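Local coordinates for thrombospondin related anonymous protein (PDB 4F1J) that probably acts in cell adhesion of the malaria parasite Plasmodium falciparum, here as its magnesium-binding von Willebrand factor A domain, at residues E7-L12 / A114-V119; K145-G150 / C173-D178. One frame throughout, in Å; residues are numbered along the deposited sequence.

How the contacts relate
Both contacts lie in one mixed sheet of the von Willebrand factor A domain. The chain starts with strand 8-15, runs through helix 22-38, strands 47-54 and 58-62 and helices 72-80 and 94-106, and returns as strand 115-122. Contact 1 closes this long loop of about a hundred residues. Helix 129-141 then leads to strand 145-151, and contact 2 closes a much shorter excursion through helix 157-163 to strand 176-179. The two follow in series and neither nests nor crosses. They meet across the sheet, because strands 115-122 and 145-151 are neighbours: Val-118 of contact 1 is probably hydrogen-bonded to Lys-145 and Ala-147 of contact 2. Their centres are about 14 Å apart.

Contact 1. Residues E7-L12 / A114-V119; sequences EVDLYL and ANQLVV
The side-chain amide of Gln-116 joins Asp-9 and Tyr-11 on one face of two paired strands. Its NE2 gives a nearly straight hydrogen bond to Asp-9 OD2 (2.9 Å, 168° at the hydrogen). OD2 is met on its anti side, with the donor out of the carboxylate plane. The same NE2 also bonds to Ala-114 O, coming from above that carbonyl plane. OE1 of Gln-116 accepts from Tyr-11 OH at 2.8 Å and lies in the plane of the ring, at its edge. The amide is thus held at both ends, which should fix its flip. A bend at chi2 (-69°) turns the Gln-116 chain back toward Asp-9. The Asp-9 and Gln-116 side chains run side by side, with carboxylate and amide planes 73° apart. Asp-9 OD1 has a salt bridge with Arg-111.

The two strands are parallel neighbours in the central sheet of the Rossmann-like von Willebrand factor A fold. Their backbones alternate bonds in register: Asp-9 N to Asn-115 O, Leu-117 N to Asp-9 O, Tyr-11 N to Leu-117 O and Val-119 N to Tyr-11 O.

The other face is apolar. Leu-10 and Leu-117 both hold CG anti to the backbone N and lie alongside each other, CD1 of Leu-10 being 3.9 Å from CD2 of Leu-117. Val-8 CG1 packs on Leu-117 CB at 3.8 Å. Helix 184-200 covers Leu-117 and Val-119 here, while helix 94-106 covers Tyr-11 and Val-118 on the Gln-116 face.

Contact 2. Residues K145-G150 / C173-D178; sequences KIAVFG and CNLYAD. With EDO (1,2-ethanediol), chain L.
This contact closes the beta-alpha-beta unit made of strand 145-151, helix 157-163 and the outermost strand 176-179. The strands pair in parallel. Val-148 N bonds to Leu-175 O (3.0 Å), Ala-177 N to Val-148 O (3.2 Å) and Gly-150 N to Ala-177 O (2.9 Å). The Tyr-176 ring comes beside Val-148. Its CG stands anti to the backbone N (chi1 180°), and ring atom CD1 comes within 3.1 Å of Val-148 O. Val-148 CB meets the ring edge in its plane, 4.0 Å from CD1. Tyr-176 OH makes a weak hydrogen bond to Asp-178 OD2, and is also hydrogen-bonded with Asn-160 ND2. Leu-175, in the turn before the strand, reaches back along strand 145-151, with CD1 3.5 Å from Ile-146 O and CD2 near Ala-147 CB.

A type I turn from Cys-173 to Tyr-176 leads into the edge strand. An ethanediol, probably from the crystallisation liquor, accepts from Asn-174 N and Leu-175 N at this turn. Cys-173 is in a disulfide with Cys-166.

Helix 157-163 touches Val-148 and Tyr-176 on one face. On the other, helix 184-200 covers Ala-147, Phe-149 and Ala-177, and Phe-191 packs edge-to-face with Phe-149. Strand 115-122 flanks strand 145-151 on the side away from strand 176-179.

Contact 1. Residues E7-L12 / A114-V119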
loop_
_atom_site.group_PDB
_atom_site.type_symbol
_atom_site.label_atom_id
_atom_site.label_comp_id
_atom_site.label_asym_id
_atom_site.label_seq_id
_atom_site.Cartn_x
_atom_site.Cartn_y
_atom_site.Cartn_z
ATOM N N GLU A 7 -17.244 -0.311 -0.601
ATOM C CA GLU A 7 -17.044 0.858 0.250
ATOM C C GLU A 7 -15.780 0.616 1.103
ATOM O O GLU A 7 -15.835 -0.018 2.152
ATOM C CB GLU A 7 -18.258 1.120 1.161
ATOM C CG GLU A 7 -18.237 2.520 1.760
ATOM C CD GLU A 7 -19.415 2.862 2.687
ATOM O OE1 GLU A 7 -20.354 2.043 2.828
ATOM O OE2 GLU A 7 -19.372 3.963 3.291
ATOM N N VAL A 8 -14.649 1.128 0.624
ATOM C CA VAL A 8 -13.335 0.886 1.233
ATOM C C VAL A 8 -12.501 2.170 1.166
ATOM O O VAL A 8 -12.431 2.808 0.113
ATOM C CB VAL A 8 -12.520 -0.203 0.479
ATOM C CG1 VAL A 8 -11.171 -0.487 1.195
ATOM C CG2 VAL A 8 -13.300 -1.541 0.315
ATOM N N ASP A 9 -11.934 2.563 2.303
ATOM C CA ASP A 9 -10.900 3.597 2.358
ATOM C C ASP A 9 -9.602 2.810 2.225
ATOM O O ASP A 9 -9.296 1.943 3.069
ATOM C CB ASP A 9 -10.950 4.415 3.654
ATOM C CG ASP A 9 -12.203 5.264 3.771
ATOM O OD1 ASP A 9 -12.750 5.686 2.713
ATOM O OD2 ASP A 9 -12.590 5.581 4.924
ATOM N N LEU A 10 -8.865 3.064 1.139
ATOM C CA LEU A 10 -7.688 2.246 0.810
ATOM C C LEU A 10 -6.457 3.137 0.901
ATOM O O LEU A 10 -6.361 4.143 0.210
ATOM C CB LEU A 10 -7.824 1.613 -0.585
ATOM C CG LEU A 10 -6.838 0.522 -0.984
ATOM C CD1 LEU A 10 -7.346 -0.291 -2.176
ATOM C CD2 LEU A 10 -5.441 1.144 -1.300
ATOM N N TYR A 11 -5.568 2.778 1.815
ATOM C CA TYR A 11 -4.373 3.530 2.130
ATOM C C TYR A 11 -3.177 2.838 1.483
ATOM O O TYR A 11 -2.617 1.833 1.999
ATOM C CB TYR A 11 -4.130 3.658 3.648
ATOM C CG TYR A 11 -5.295 4.207 4.424
ATOM C CD1 TYR A 11 -6.347 3.382 4.822
ATOM C CD2 TYR A 11 -5.382 5.535 4.723
ATOM C CE1 TYR A 11 -7.438 3.897 5.511
ATOM C CE2 TYR A 11 -6.452 6.054 5.418
ATOM C CZ TYR A 11 -7.477 5.229 5.824
ATOM O OH TYR A 11 -8.565 5.792 6.490
ATOM N N LEU A 12 -2.785 3.395 0.346
ATOM C CA LEU A 12 -1.617 2.918 -0.397
ATOM C C LEU A 12 -0.323 3.521 0.200
ATOM O O LEU A 12 -0.140 4.749 0.196
ATOM C CB LEU A 12 -1.767 3.272 -1.889
ATOM C CG LEU A 12 -0.579 2.889 -2.774
ATOM C CD1 LEU A 12 -0.327 1.385 -2.778
ATOM C CD2 LEU A 12 -0.834 3.454 -4.219
ATOM N N ALA A 114 -16.938 2.644 6.006
ATOM C CA ALA A 114 -16.096 1.953 5.035
ATOM C C ALA A 114 -15.155 0.950 5.680
ATOM O O ALA A 114 -14.655 1.188 6.795
ATOM C CB ALA A 114 -15.282 2.980 4.246
ATOM N N ASN A 115 -14.907 -0.158 4.977
ATOM C CA ASN A 115 -13.819 -1.064 5.293
ATOM C C ASN A 115 -12.524 -0.246 5.207
ATOM O O ASN A 115 -12.431 0.667 4.393
ATOM C CB ASN A 115 -13.728 -2.224 4.295
ATOM C CG ASN A 115 -14.900 -3.185 4.379
ATOM O OD1 ASN A 115 -15.283 -3.607 5.463
ATOM N ND2 ASN A 115 -15.466 -3.552 3.213
ATOM N N GLN A 116 -11.582 -0.526 6.098
ATOM C CA GLN A 116 -10.298 0.177 6.111
ATOM C C GLN A 116 -9.212 -0.813 5.720
ATOM O O GLN A 116 -9.045 -1.849 6.378
ATOM C CB GLN A 116 -10.011 0.757 7.497
ATOM C CG GLN A 116 -11.111 1.674 8.031
ATOM C CD GLN A 116 -11.195 2.956 7.252
ATOM O OE1 GLN A 116 -10.189 3.621 7.080
ATOM N NE2 GLN A 116 -12.396 3.326 6.775
ATOM N N LEU A 117 -8.503 -0.498 4.634
ATOM C CA LEU A 117 -7.500 -1.384 4.035
ATOM C C LEU A 117 -6.214 -0.611 3.790
ATOM O O LEU A 117 -6.229 0.426 3.139
ATOM C CB LEU A 117 -7.998 -1.954 2.698
ATOM C CG LEU A 117 -7.013 -2.740 1.838
ATOM C CD1 LEU A 117 -6.479 -4.020 2.560
ATOM C CD2 LEU A 117 -7.665 -3.086 0.481
ATOM N N VAL A 118 -5.103 -1.157 4.267
ATOM C CA VAL A 118 -3.779 -0.640 3.972
ATOM C C VAL A 118 -3.140 -1.582 2.951
ATOM O O VAL A 118 -3.168 -2.806 3.113
ATOM C CB VAL A 118 -2.893 -0.566 5.261
ATOM C CG1 VAL A 118 -1.401 -0.322 4.915
ATOM C CG2 VAL A 118 -3.348 0.515 6.198
ATOM N N VAL A 119 -2.581 -1.023 1.880
ATOM C CA VAL A 119 -1.809 -1.818 0.930
ATOM C C VAL A 119 -0.416 -1.238 0.829
ATOM O O VAL A 119 -0.249 -0.052 0.472
ATOM C CB VAL A 119 -2.439 -1.853 -0.445
ATOM C CG1 VAL A 119 -1.560 -2.668 -1.379
ATOM C CG2 VAL A 119 -3.840 -2.479 -0.355
#

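Contact 2. Residues K145-G150 / C173-D178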
loop_
_atom_site.group_PDB
_atom_site.type_symbol
_atom_site.label_atom_id
_atom_site.label_comp_id
_atom_site.label_asym_id
_atom_site.label_seq_id
_atom_site.Cartn_x
_atom_site.Cartn_y
_atom_site.Cartn_z
ATOM N N LYS A 145 -7.487 -3.870 7.898
ATOM C CA LYS A 145 -6.813 -4.983 7.282
ATOM C C LYS A 145 -5.569 -4.447 6.558
ATOM O O LYS A 145 -5.603 -3.351 6.009
ATOM C CB LYS A 145 -7.733 -5.721 6.311
ATOM C CG LYS A 145 -8.741 -6.592 7.041
ATOM C CD LYS A 145 -9.467 -7.578 6.151
ATOM C CE LYS A 145 -10.338 -8.521 7.009
ATOM N NZ LYS A 145 -11.479 -9.167 6.274
ATOM N N ILE A 146 -4.513 -5.247 6.555
ATOM C CA ILE A 146 -3.233 -4.850 5.962
ATOM C C ILE A 146 -2.812 -5.882 4.934
ATOM O O ILE A 146 -2.833 -7.076 5.209
ATOM C CB ILE A 146 -2.133 -4.710 7.041
ATOM C CG1 ILE A 146 -2.564 -3.693 8.140
ATOM C CG2 ILE A 146 -0.775 -4.319 6.370
ATOM C CD1 ILE A 146 -1.576 -3.592 9.343
ATOM N N ALA A 147 -2.458 -5.416 3.734
ATOM C CA ALA A 147 -1.942 -6.267 2.662
ATOM C C ALA A 147 -0.552 -5.794 2.281
ATOM O O ALA A 147 -0.271 -4.611 2.369
ATOM C CB ALA A 147 -2.880 -6.241 1.444
ATOM N N VAL A 148 0.299 -6.718 1.847
ATOM C CA VAL A 148 1.656 -6.389 1.443
ATOM C C VAL A 148 2.018 -7.041 0.110
ATOM O O VAL A 148 1.835 -8.246 -0.101
ATOM C CB VAL A 148 2.708 -6.823 2.493
ATOM C CG1 VAL A 148 4.128 -6.578 1.965
ATOM C CG2 VAL A 148 2.510 -6.076 3.837
ATOM N N PHE A 149 2.584 -6.234 -0.771
ATOM C CA PHE A 149 3.115 -6.695 -2.060
ATOM C C PHE A 149 4.623 -6.470 -1.993
ATOM O O PHE A 149 5.091 -5.329 -2.036
ATOM C CB PHE A 149 2.475 -5.888 -3.194
ATOM C CG PHE A 149 2.827 -6.366 -4.593
ATOM C CD1 PHE A 149 3.962 -5.883 -5.236
ATOM C CD2 PHE A 149 2.000 -7.256 -5.274
ATOM C CE1 PHE A 149 4.280 -6.277 -6.527
ATOM C CE2 PHE A 149 2.324 -7.668 -6.571
ATOM C CZ PHE A 149 3.444 -7.175 -7.196
ATOM N N GLY A 150 5.374 -7.563 -1.884
ATOM C CA GLY A 150 6.826 -7.513 -1.749
ATOM C C GLY A 150 7.519 -7.637 -3.082
ATOM O O GLY A 150 7.078 -8.384 -3.952
ATOM N N CYS A 173 -2.041 -17.222 2.022
ATOM C CA CYS A 173 -2.081 -15.887 2.592
ATOM C C CYS A 173 -2.546 -14.931 1.515
ATOM O O CYS A 173 -1.732 -14.402 0.755
ATOM C CB CYS A 173 -0.713 -15.492 3.135
ATOM S SG CYS A 173 -0.757 -13.921 3.982
ATOM N N ASN A 174 -3.860 -14.707 1.463
ATOM C CA ASN A 174 -4.454 -13.893 0.409
ATOM C C ASN A 174 -4.062 -12.415 0.480
ATOM O O ASN A 174 -4.098 -11.723 -0.520
ATOM C CB ASN A 174 -5.968 -14.082 0.364
ATOM C CG ASN A 174 -6.350 -15.472 -0.148
ATOM O OD1 ASN A 174 -5.758 -15.959 -1.109
ATOM N ND2 ASN A 174 -7.303 -16.122 0.512
ATOM N N LEU A 175 -3.631 -11.962 1.653
ATOM C CA LEU A 175 -3.195 -10.573 1.842
ATOM C C LEU A 175 -1.709 -10.344 1.562
ATOM O O LEU A 175 -1.207 -9.264 1.839
ATOM C CB LEU A 175 -3.517 -10.100 3.262
ATOM C CG LEU A 175 -5.024 -9.986 3.557
ATOM C CD1 LEU A 175 -5.226 -9.559 4.996
ATOM C CD2 LEU A 175 -5.702 -9.010 2.613
ATOM N N TYR A 176 -1.040 -11.341 0.988
ATOM C CA TYR A 176 0.361 -11.225 0.659
ATOM C C TYR A 176 0.675 -11.774 -0.738
ATOM O O TYR A 176 0.191 -12.829 -1.117
ATOM C CB TYR A 176 1.227 -11.930 1.713
ATOM C CG TYR A 176 2.692 -11.828 1.379
ATOM C CD1 TYR A 176 3.321 -10.591 1.326
ATOM C CD2 TYR A 176 3.452 -12.958 1.060
ATOM C CE1 TYR A 176 4.666 -10.467 0.965
ATOM C CE2 TYR A 176 4.803 -12.849 0.736
ATOM C CZ TYR A 176 5.407 -11.608 0.685
ATOM O OH TYR A 176 6.751 -11.496 0.364
ATOM N N ALA A 177 1.498 -11.056 -1.486
ATOM C CA ALA A 177 2.118 -11.588 -2.687
ATOM C C ALA A 177 3.482 -10.957 -2.830
ATOM O O ALA A 177 3.767 -9.909 -2.231
ATOM C CB ALA A 177 1.233 -11.314 -3.925
ATOM N N ASP A 178 4.337 -11.598 -3.617
ATOM C CA ASP A 178 5.589 -10.968 -3.986
ATOM C C ASP A 178 5.941 -11.247 -5.453
ATOM O O ASP A 178 5.302 -12.071 -6.130
ATOM C CB ASP A 178 6.710 -11.278 -2.972
ATOM C CG ASP A 178 6.964 -12.760 -2.770
ATOM O OD1 ASP A 178 6.931 -13.534 -3.770
ATOM O OD2 ASP A 178 7.246 -13.153 -1.616
HETATM C C1 EDO L . -6.465 -14.941 3.916
HETATM O O1 EDO L . -5.581 -15.971 3.468
HETATM C C2 EDO L . -5.788 -13.867 4.765
HETATM O O2 EDO L . -4.650 -13.264 4.135
#